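Long-range contact in Lin2722 protein (Listeria innocua, PDB 3DS8), which is of unknown function but has an alpha/beta-hydrolase fold and is probably a serine hydrolase: residues P5-H10 and I62-E67. Numbering follows the deposited sequence.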
ATOM      1  N   PRO A   5      -1.912  13.508  -4.795  1.00 15.71           N
ATOM      2  CA  PRO A   5      -2.453  13.112  -3.502  1.00 14.86           C
ATOM      3  C   PRO A   5      -1.812  11.847  -2.972  1.00 14.14           C
ATOM      4  O   PRO A   5      -1.227  11.061  -3.733  1.00 13.84           O
ATOM      5  CB  PRO A   5      -3.947  12.893  -3.770  1.00 15.40           C
ATOM      6  CG  PRO A   5      -4.006  12.556  -5.199  1.00 17.59           C
ATOM      7  CD  PRO A   5      -2.874  13.287  -5.882  1.00 14.97           C
ATOM      8  N   ILE A   6      -1.984  11.649  -1.685  1.00 13.91           N
ATOM      9  CA  ILE A   6      -1.545  10.428  -1.025  1.00 13.02           C
ATOM     10  C   ILE A   6      -2.772   9.771  -0.398  1.00 13.72           C
ATOM     11  O   ILE A   6      -3.365  10.327   0.522  1.00 14.11           O
ATOM     12  CB  ILE A   6      -0.535  10.733   0.070  1.00 13.22           C
ATOM     13  CG1 ILE A   6       0.690  11.500  -0.497  1.00 13.45           C
ATOM     14  CG2 ILE A   6      -0.218   9.389   0.839  1.00 14.65           C
ATOM     15  CD1 ILE A   6       1.527  12.157   0.611  1.00 14.95           C
ATOM     16  N   ILE A   7      -3.184   8.624  -0.936  1.00 12.76           N
ATOM     17  CA  ILE A   7      -4.320   7.872  -0.389  1.00 13.45           C
ATOM     18  C   ILE A   7      -3.829   6.924   0.717  1.00 13.75           C
ATOM     19  O   ILE A   7      -2.885   6.145   0.524  1.00 14.07           O
ATOM     20  CB  ILE A   7      -5.111   7.139  -1.463  1.00 14.12           C
ATOM     21  CG1 ILE A   7      -6.419   6.589  -0.905  1.00 14.04           C
ATOM     22  CG2 ILE A   7      -4.408   5.965  -2.059  1.00 19.16           C
ATOM     23  CD1 ILE A   7      -7.430   6.369  -1.972  1.00 18.76           C
ATOM     24  N   LEU A   8      -4.478   6.983   1.867  1.00 11.91           N
ATOM     25  CA  LEU A   8      -4.182   6.113   3.036  1.00 12.13           C
ATOM     26  C   LEU A   8      -5.318   5.124   3.194  1.00 13.00           C
ATOM     27  O   LEU A   8      -6.501   5.495   3.366  1.00 14.63           O
ATOM     28  CB  LEU A   8      -4.042   6.918   4.323  1.00 10.97           C
ATOM     29  CG  LEU A   8      -2.978   8.021   4.257  1.00 14.09           C
ATOM     30  CD1 LEU A   8      -2.970   8.806   5.616  1.00 14.36           C
ATOM     31  CD2 LEU A   8      -1.584   7.494   3.835  1.00 14.06           C
ATOM     32  N   ILE A   9      -4.961   3.840   3.189  1.00 12.79           N
ATOM     33  CA  ILE A   9      -5.952   2.756   3.241  1.00 12.88           C
ATOM     34  C   ILE A   9      -5.669   1.816   4.416  1.00 13.45           C
ATOM     35  O   ILE A   9      -4.566   1.277   4.525  1.00 13.86           O
ATOM     36  CB  ILE A   9      -6.051   1.957   1.939  1.00 13.28           C
ATOM     37  CG1 ILE A   9      -6.311   2.895   0.768  1.00 14.65           C
ATOM     38  CG2 ILE A   9      -7.158   0.917   2.064  1.00 13.09           C
ATOM     39  CD1 ILE A   9      -6.549   2.205  -0.553  1.00 16.28           C
ATOM     40  N   HIS A  10      -6.688   1.634   5.242  1.00 12.84           N
ATOM     41  CA  HIS A  10      -6.653   0.783   6.425  1.00 12.37           C
ATOM     42  C   HIS A  10      -6.588  -0.721   6.079  1.00 12.48           C
ATOM     43  O   HIS A  10      -6.788  -1.114   4.919  1.00 13.65           O
ATOM     44  CB  HIS A  10      -7.878   1.088   7.311  1.00 11.42           C
ATOM     45  CG  HIS A  10      -9.196   0.862   6.633  1.00 12.83           C
ATOM     46  ND1 HIS A  10      -9.769  -0.386   6.519  1.00 13.30           N
ATOM     47  CD2 HIS A  10     -10.023   1.718   5.985  1.00 13.44           C
ATOM     48  CE1 HIS A  10     -10.929  -0.274   5.886  1.00 14.53           C
ATOM     49  NE2 HIS A  10     -11.105   0.990   5.551  1.00 13.76           N
ATOM     50  N   ILE A  62      -5.724  11.757   1.236  1.00 12.37           N
ATOM     51  CA  ILE A  62      -7.062  11.179   1.143  1.00 13.20           C
ATOM     52  C   ILE A  62      -7.175  10.017   2.133  1.00 12.85           C
ATOM     53  O   ILE A  62      -6.618   8.931   1.937  1.00 12.95           O
ATOM     54  CB  ILE A  62      -7.381  10.708  -0.288  1.00 13.49           C
ATOM     55  CG1 ILE A  62      -7.023  11.791  -1.326  1.00 16.25           C
ATOM     56  CG2 ILE A  62      -8.867  10.180  -0.368  1.00 14.12           C
ATOM     57  CD1 ILE A  62      -7.735  13.125  -1.237  1.00 20.50           C
ATOM     58  N   LYS A  63      -7.848  10.278   3.236  1.00 12.74           N
ATOM     59  CA  LYS A  63      -8.074   9.261   4.249  1.00 13.22           C
ATOM     60  C   LYS A  63      -9.254   8.424   3.786  1.00 14.09           C
ATOM     61  O   LYS A  63     -10.384   8.882   3.765  1.00 14.64           O
ATOM     62  CB  LYS A  63      -8.353   9.908   5.603  1.00 14.26           C
ATOM     63  CG  LYS A  63      -7.209  10.780   6.075  1.00 16.91           C
ATOM     64  CD  LYS A  63      -7.436  11.301   7.500  1.00 16.07           C
ATOM     65  CE  LYS A  63      -6.306  12.185   7.938  1.00 17.69           C
ATOM     66  NZ  LYS A  63      -6.573  12.765   9.291  1.00 19.10           N
ATOM     67  N   PHE A  64      -8.982   7.183   3.441  1.00 13.39           N
ATOM     68  CA  PHE A  64      -9.997   6.363   2.786  1.00 14.31           C
ATOM     69  C   PHE A  64     -10.603   5.319   3.721  1.00 14.83           C
ATOM     70  O   PHE A  64      -9.890   4.687   4.499  1.00 15.95           O
ATOM     71  CB  PHE A  64      -9.405   5.693   1.545  1.00 14.84           C
ATOM     72  CG  PHE A  64     -10.430   5.270   0.570  1.00 15.38           C
ATOM     73  CD1 PHE A  64     -10.886   6.156  -0.388  1.00 13.84           C
ATOM     74  CD2 PHE A  64     -10.973   4.002   0.628  1.00 16.89           C
ATOM     75  CE1 PHE A  64     -11.863   5.798  -1.282  1.00 16.97           C
ATOM     76  CE2 PHE A  64     -11.955   3.618  -0.274  1.00 16.33           C
ATOM     77  CZ  PHE A  64     -12.412   4.519  -1.231  1.00 16.32           C
ATOM     78  N   GLY A  65     -11.912   5.098   3.617  1.00 13.56           N
ATOM     79  CA  GLY A  65     -12.546   4.086   4.427  1.00 14.74           C
ATOM     80  C   GLY A  65     -13.476   3.215   3.613  1.00 14.22           C
ATOM     81  O   GLY A  65     -14.282   3.721   2.878  1.00 14.49           O
ATOM     82  N   PHE A  66     -13.383   1.907   3.793  1.00 15.40           N
ATOM     83  CA  PHE A  66     -14.385   0.965   3.283  1.00 14.87           C
ATOM     84  C   PHE A  66     -15.380   0.597   4.378  1.00 16.84           C
ATOM     85  O   PHE A  66     -14.994   0.009   5.399  1.00 14.84           O
ATOM     86  CB  PHE A  66     -13.695  -0.312   2.826  1.00 15.17           C
ATOM     87  CG  PHE A  66     -12.793  -0.138   1.648  1.00 15.06           C
ATOM     88  CD1 PHE A  66     -13.323  -0.042   0.384  1.00 16.56           C
ATOM     89  CD2 PHE A  66     -11.415  -0.057   1.800  1.00 16.31           C
ATOM     90  CE1 PHE A  66     -12.496   0.111  -0.733  1.00 16.91           C
ATOM     91  CE2 PHE A  66     -10.589   0.151   0.709  1.00 14.74           C
ATOM     92  CZ  PHE A  66     -11.140   0.193  -0.582  1.00 15.82           C
ATOM     93  N   GLU A  67     -16.669   0.883   4.178  1.00 17.58           N
ATOM     94  CA  GLU A  67     -17.672   0.478   5.184  1.00 18.43           C
ATOM     95  C   GLU A  67     -17.668  -1.054   5.377  1.00 17.20           C
ATOM     96  O   GLU A  67     -17.857  -1.560   6.495  1.00 17.20           O
ATOM     97  CB  GLU A  67     -19.084   0.883   4.776  1.00 19.45           C
ATOM     98  CG  GLU A  67     -20.101   0.486   5.860  1.00 21.32           C
ATOM     99  CD  GLU A  67     -21.346   1.379   5.972  1.00 26.06           C
ATOM    100  OE1 GLU A  67     -21.635   2.191   5.060  1.00 36.23           O
ATOM    101  OE2 GLU A  67     -22.035   1.254   7.016  1.00 36.31           O
TER
HETATM  102  O   HOH W   1      -7.597   4.577   5.967  1.00 13.02           O
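I6, L8 and I62 join two neighbouring parallel strands in the central sheet of an alpha/beta-hydrolase fold. The strands are tightest at their start. There I62 N donates to I6 O at 2.8 Å, and L8 N donates almost straight to I62 O (174°). F64 N then bonds to L8 O. On the sheet face packed against helix 73-91, I7 and F64 lie side by side. With CG1 anti to the backbone N (chi1 -169°) and the chain extended beyond it, I7 CD1 comes 3.8 Å from F64 CD1. I9 CG2 meets the edge of the F66 ring on this same face. The other face carries L8 and K63; K63 NZ forms a salt bridge with D20.

Beyond L8 the strands draw apart and direct pairing gives way. A water sits between L8 O and F64 O, within hydrogen-bonding distance of both, 2.7 Å from F64 O. H10 spans the wider gap with its side chain. Its ring also meets W76, and a sulfate ion lies nearby, which may mark a pocket. The H10 ring is turned edge-on to 62-67, with CD2 3.3 Å from F64 O. NE2 accepts the F66 N-H in the ring plane, at 3.0 Å.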